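Local coordinates for hypothetical sugar ABC-transporter sugar binding protein (Arthrobacter globiformis, PDB 7BVT), which probably binds cyclic alpha-maltosyl-1,6-maltose outside the cell and delivers it to an ABC transporter for uptake, at residues L83-I97 with N293-S305. Sequence-based numbering, arbitrary orientation.
Sequences LPDIAIGDLVWVPQI and NLGGEQAMVFENS. With GLC (alpha-D-glucopyranose), chain B.
Strands 86-90 and 297-301 pair antiparallel at the buried centre of a mixed sheet, Ala-87 with Met-300 and Gly-89 with Gln-298 forming the hydrogen-bonded pairs; the bond from Gln-298 N to Gly-89 O is the straightest (2.9 Å, 168°). Met-300, Gln-298 and Ala-87 face helix 94-100, whereas Ile-88 lies on the other face with Ile-86, Ala-299 and Val-301, the three that touch helix 306-319. Met-300, bent at its thioether (chi3 -87°), lays SD 3.7 Å from Ile-97 CG2 and brings CE near Ala-87 O. That same methyl reaches Phe-302 CZ, and Leu-83 CD2 sits over one face of the ring. An antiparallel strand from far along the chain beside parallel strands 28-34 and 86-90 is characteristic of type II periplasmic-binding-protein folds. Gln-298 folds back through chi2 -57°, its CD 3.6 Å from Leu-91 CD1, while NE2 donates to Gly-296 O from above the carbonyl plane. Shortened to an alanine, this residue would probably leave a gap beside Leu-91 and Val-94 and cost Gly-296 O its side-chain donor, leaving the weak bond from Leu-91 N. Glucose O3 donates to Asp-90 OD1 (2.7 Å); a water 2.5 Å from glucose O2 donates to Asp-90 OD1 and Glu-297 OE2, which also bonds Tyr-35 OH.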
loop_
_atom_site.group_PDB
_atom_site.type_symbol
_atom_site.label_atom_id
_atom_site.label_comp_id
_atom_site.label_asym_id
_atom_site.label_seq_id
_atom_site.Cartn_x
_atom_site.Cartn_y
_atom_site.Cartn_z
ATOM N N LEU A 83 21.601 6.779 15.311
ATOM C CA LEU A 83 20.325 6.222 14.836
ATOM C C LEU A 83 19.297 6.380 15.937
ATOM O O LEU A 83 19.618 6.334 17.121
ATOM C CB LEU A 83 20.519 4.754 14.436
ATOM C CG LEU A 83 21.219 4.523 13.107
ATOM C CD1 LEU A 83 21.633 3.086 12.935
ATOM C CD2 LEU A 83 20.333 4.921 11.955
ATOM N N PRO A 84 18.014 6.489 15.579
ATOM C CA PRO A 84 16.917 6.557 16.524
ATOM C C PRO A 84 16.716 5.132 17.062
ATOM O O PRO A 84 17.287 4.220 16.557
ATOM C CB PRO A 84 15.711 6.998 15.708
ATOM C CG PRO A 84 16.013 6.412 14.386
ATOM C CD PRO A 84 17.510 6.522 14.181
ATOM N N ASP A 85 15.930 5.018 18.085
ATOM C CA ASP A 85 15.614 3.679 18.639
ATOM C C ASP A 85 14.544 3.028 17.758
ATOM O O ASP A 85 14.658 1.853 17.483
ATOM C CB ASP A 85 15.129 3.779 20.067
ATOM C CG ASP A 85 16.238 4.365 20.917
ATOM O OD1 ASP A 85 17.383 3.811 20.829
ATOM O OD2 ASP A 85 15.939 5.370 21.606
ATOM N N ILE A 86 13.542 3.789 17.356
ATOM C CA ILE A 86 12.455 3.351 16.442
ATOM C C ILE A 86 12.472 4.241 15.194
ATOM O O ILE A 86 12.383 5.495 15.299
ATOM C CB ILE A 86 11.073 3.328 17.131
ATOM C CG1 ILE A 86 11.028 2.402 18.353
ATOM C CG2 ILE A 86 9.968 3.003 16.165
ATOM C CD1 ILE A 86 9.787 2.573 19.211
ATOM N N ALA A 87 12.434 3.637 14.022
ATOM C CA ALA A 87 12.077 4.347 12.775
ATOM C C ALA A 87 10.717 3.864 12.272
ATOM O O ALA A 87 10.468 2.655 12.272
ATOM C CB ALA A 87 13.114 4.087 11.710
ATOM N N ILE A 88 9.868 4.761 11.841
ATOM C CA ILE A 88 8.584 4.389 11.210
ATOM C C ILE A 88 8.663 4.852 9.758
ATOM O O ILE A 88 8.688 6.066 9.503
ATOM C CB ILE A 88 7.383 4.949 11.987
ATOM C CG1 ILE A 88 7.407 4.491 13.451
ATOM C CG2 ILE A 88 6.055 4.618 11.314
ATOM C CD1 ILE A 88 6.275 4.979 14.279
ATOM N N GLY A 89 8.692 3.896 8.831
ATOM C CA GLY A 89 8.950 4.152 7.412
ATOM C C GLY A 89 7.902 3.560 6.516
ATOM O O GLY A 89 7.055 2.810 6.976
ATOM N N ASP A 90 8.002 3.834 5.234
ATOM C CA ASP A 90 7.131 3.208 4.229
ATOM C C ASP A 90 7.449 1.718 4.151
ATOM O O ASP A 90 8.605 1.311 4.374
ATOM C CB ASP A 90 7.315 3.872 2.867
ATOM C CG ASP A 90 6.335 3.218 1.877
ATOM O OD1 ASP A 90 5.113 3.283 2.142
ATOM O OD2 ASP A 90 6.806 2.501 0.952
ATOM N N LEU A 91 6.446 0.914 3.784
ATOM C CA LEU A 91 6.625 -0.546 3.541
ATOM C C LEU A 91 7.910 -0.828 2.775
ATOM O O LEU A 91 8.747 -1.640 3.235
ATOM C CB LEU A 91 5.434 -1.091 2.767
ATOM C CG LEU A 91 5.488 -2.588 2.520
ATOM C CD1 LEU A 91 5.249 -3.347 3.805
ATOM C CD2 LEU A 91 4.466 -3.011 1.477
ATOM N N VAL A 92 8.054 -0.241 1.608
ATOM C CA VAL A 92 9.144 -0.654 0.679
ATOM C C VAL A 92 10.492 -0.151 1.214
ATOM O O VAL A 92 11.517 -0.551 0.660
ATOM C CB VAL A 92 8.846 -0.201 -0.766
ATOM C CG1 VAL A 92 7.478 -0.694 -1.208
ATOM C CG2 VAL A 92 8.937 1.285 -0.926
ATOM N N TRP A 93 10.510 0.678 2.258
ATOM C CA TRP A 93 11.804 1.103 2.851
ATOM C C TRP A 93 12.393 0.024 3.742
ATOM O O TRP A 93 13.612 0.066 3.977
ATOM C CB TRP A 93 11.701 2.395 3.638
ATOM C CG TRP A 93 11.294 3.586 2.848
ATOM C CD1 TRP A 93 11.132 3.697 1.492
ATOM C CD2 TRP A 93 11.066 4.878 3.405
ATOM N NE1 TRP A 93 10.780 4.982 1.185
ATOM C CE2 TRP A 93 10.721 5.723 2.332
ATOM C CE3 TRP A 93 11.073 5.382 4.698
ATOM C CZ2 TRP A 93 10.409 7.058 2.539
ATOM C CZ3 TRP A 93 10.745 6.706 4.904
ATOM C CH2 TRP A 93 10.425 7.524 3.830
ATOM N N VAL A 94 11.577 -0.832 4.325
ATOM C CA VAL A 94 12.076 -1.750 5.396
ATOM C C VAL A 94 13.327 -2.470 4.943
ATOM O O VAL A 94 14.315 -2.507 5.668
ATOM C CB VAL A 94 10.995 -2.725 5.881
ATOM C CG1 VAL A 94 11.575 -3.764 6.802
ATOM C CG2 VAL A 94 9.883 -1.972 6.561
ATOM N N PRO A 95 13.365 -3.134 3.781
ATOM C CA PRO A 95 14.552 -3.892 3.406
ATOM C C PRO A 95 15.778 -3.012 3.215
ATOM O O PRO A 95 16.859 -3.479 3.509
ATOM C CB PRO A 95 14.153 -4.581 2.067
ATOM C CG PRO A 95 12.663 -4.500 2.032
ATOM C CD PRO A 95 12.266 -3.270 2.795
ATOM N N GLN A 96 15.573 -1.763 2.802
ATOM C CA GLN A 96 16.707 -0.826 2.672
ATOM C C GLN A 96 17.209 -0.440 4.057
ATOM O O GLN A 96 18.445 -0.377 4.271
ATOM C CB GLN A 96 16.259 0.374 1.859
ATOM C CG GLN A 96 15.893 -0.031 0.429
ATOM C CD GLN A 96 15.271 1.138 -0.270
ATOM O OE1 GLN A 96 15.984 2.063 -0.648
ATOM N NE2 GLN A 96 13.948 1.119 -0.418
ATOM N N ILE A 97 16.296 -0.142 4.958
ATOM C CA ILE A 97 16.670 0.279 6.337
ATOM C C ILE A 97 17.395 -0.862 7.048
ATOM O O ILE A 97 18.368 -0.620 7.791
ATOM C CB ILE A 97 15.428 0.775 7.099
ATOM C CG1 ILE A 97 14.936 2.088 6.461
ATOM C CG2 ILE A 97 15.720 0.888 8.607
ATOM C CD1 ILE A 97 13.604 2.546 6.905
ATOM N N ASN A 293 -3.134 -4.421 -3.208
ATOM C CA ASN A 293 -1.730 -4.127 -2.847
ATOM C C ASN A 293 -1.729 -3.299 -1.552
ATOM O O ASN A 293 -2.577 -2.416 -1.434
ATOM C CB ASN A 293 -1.069 -3.345 -3.975
ATOM C CG ASN A 293 0.388 -3.680 -4.146
ATOM O OD1 ASN A 293 1.033 -4.204 -3.239
ATOM N ND2 ASN A 293 0.864 -3.364 -5.317
ATOM N N LEU A 294 -0.862 -3.626 -0.606
ATOM C CA LEU A 294 -0.765 -2.972 0.720
ATOM C C LEU A 294 0.245 -1.835 0.728
ATOM O O LEU A 294 1.364 -1.997 0.266
ATOM C CB LEU A 294 -0.388 -3.984 1.779
ATOM C CG LEU A 294 -1.474 -4.996 2.119
ATOM C CD1 LEU A 294 -0.901 -6.237 2.770
ATOM C CD2 LEU A 294 -2.536 -4.343 2.999
ATOM N N GLY A 295 -0.167 -0.714 1.303
ATOM C CA GLY A 295 0.737 0.383 1.674
ATOM C C GLY A 295 0.710 0.616 3.155
ATOM O O GLY A 295 0.051 -0.140 3.878
ATOM N N GLY A 296 1.411 1.647 3.560
ATOM C CA GLY A 296 1.338 2.111 4.946
ATOM C C GLY A 296 2.658 2.005 5.677
ATOM O O GLY A 296 3.688 1.635 5.058
ATOM N N GLU A 297 2.629 2.354 6.965
ATOM C CA GLU A 297 3.869 2.551 7.741
ATOM C C GLU A 297 4.224 1.328 8.574
ATOM O O GLU A 297 3.319 0.709 9.137
ATOM C CB GLU A 297 3.692 3.733 8.672
ATOM C CG GLU A 297 3.863 5.045 7.930
ATOM C CD GLU A 297 2.732 5.453 6.998
ATOM O OE1 GLU A 297 1.596 5.538 7.454
ATOM O OE2 GLU A 297 3.012 5.647 5.805
ATOM N N GLN A 298 5.513 1.043 8.644
ATOM C CA GLN A 298 6.072 -0.090 9.391
ATOM C C GLN A 298 6.994 0.485 10.468
ATOM O O GLN A 298 7.778 1.373 10.137
ATOM C CB GLN A 298 6.903 -0.980 8.477
ATOM C CG GLN A 298 6.307 -1.215 7.091
ATOM C CD GLN A 298 4.929 -1.805 7.084
ATOM O OE1 GLN A 298 4.700 -2.881 7.645
ATOM N NE2 GLN A 298 3.985 -1.155 6.427
ATOM N N ALA A 299 7.002 -0.120 11.656
ATOM C CA ALA A 299 7.935 0.314 12.719
ATOM C C ALA A 299 9.084 -0.678 12.747
ATOM O O ALA A 299 8.826 -1.880 12.631
ATOM C CB ALA A 299 7.215 0.417 14.044
ATOM N N MET A 300 10.266 -0.187 12.993
ATOM C CA MET A 300 11.554 -0.927 13.051
ATOM C C MET A 300 12.313 -0.451 14.302
ATOM O O MET A 300 12.295 0.762 14.560
ATOM C CB MET A 300 12.376 -0.621 11.809
ATOM C CG MET A 300 11.734 -1.187 10.550
ATOM S SD MET A 300 12.278 -0.281 9.116
ATOM C CE MET A 300 11.057 1.043 9.105
ATOM N N VAL A 301 12.916 -1.370 15.034
ATOM C CA VAL A 301 13.742 -1.049 16.246
ATOM C C VAL A 301 15.195 -1.276 15.891
ATOM O O VAL A 301 15.550 -2.396 15.497
ATOM C CB VAL A 301 13.315 -1.876 17.454
ATOM C CG1 VAL A 301 14.280 -1.708 18.627
ATOM C CG2 VAL A 301 11.882 -1.637 17.844
ATOM N N PHE A 302 16.034 -0.252 15.955
ATOM C CA PHE A 302 17.476 -0.411 15.715
ATOM C C PHE A 302 18.099 -1.064 16.969
ATOM O O PHE A 302 17.804 -0.630 18.098
ATOM C CB PHE A 302 18.166 0.923 15.412
ATOM C CG PHE A 302 17.896 1.428 14.027
ATOM C CD1 PHE A 302 18.527 0.848 12.939
ATOM C CD2 PHE A 302 16.950 2.412 13.805
ATOM C CE1 PHE A 302 18.269 1.307 11.661
ATOM C CE2 PHE A 302 16.680 2.852 12.514
ATOM C CZ PHE A 302 17.331 2.280 11.459
ATOM N N GLU A 303 18.898 -2.108 16.789
ATOM C CA GLU A 303 19.423 -2.894 17.934
ATOM C C GLU A 303 20.445 -2.077 18.716
ATOM O O GLU A 303 21.369 -1.553 18.110
ATOM C CB GLU A 303 20.091 -4.164 17.457
ATOM C CG GLU A 303 20.212 -5.150 18.597
ATOM C CD GLU A 303 20.335 -6.534 18.026
ATOM O OE1 GLU A 303 21.357 -6.778 17.353
ATOM O OE2 GLU A 303 19.357 -7.292 18.148
ATOM N N ASN A 304 20.230 -2.030 20.025
ATOM C CA ASN A 304 21.070 -1.402 21.068
ATOM C C ASN A 304 21.329 -2.508 22.105
ATOM O O ASN A 304 21.812 -3.575 21.675
ATOM C CB ASN A 304 20.388 -0.118 21.550
ATOM C CG ASN A 304 20.410 0.989 20.507
ATOM O OD1 ASN A 304 19.362 1.461 20.027
ATOM N ND2 ASN A 304 21.608 1.463 20.215
ATOM N N SER A 305 20.992 -2.325 23.383
ATOM C CA SER A 305 21.028 -3.411 24.406
ATOM C C SER A 305 19.689 -4.164 24.410
ATOM O O SER A 305 18.720 -3.608 23.881
ATOM C CB SER A 305 21.328 -2.852 25.757
ATOM O OG SER A 305 20.197 -2.153 26.254
HETATM C C1 GLC B . 1.044 4.843 -0.675
HETATM C C2 GLC B . 1.512 3.662 0.117
HETATM C C3 GLC B . 2.915 3.281 -0.285
HETATM C C4 GLC B . 2.933 3.065 -1.807
HETATM C C5 GLC B . 2.527 4.355 -2.507
HETATM C C6 GLC B . 2.501 4.159 -4.034
HETATM O O2 GLC B . 1.316 3.957 1.488
HETATM O O3 GLC B . 3.313 2.111 0.450
HETATM O O4 GLC B . 4.225 2.728 -2.274
HETATM O O5 GLC B . 1.215 4.669 -2.111
HETATM O O6 GLC B . 2.608 5.444 -4.640
HETATM O O HOH W 1 3.086 4.807 3.076
#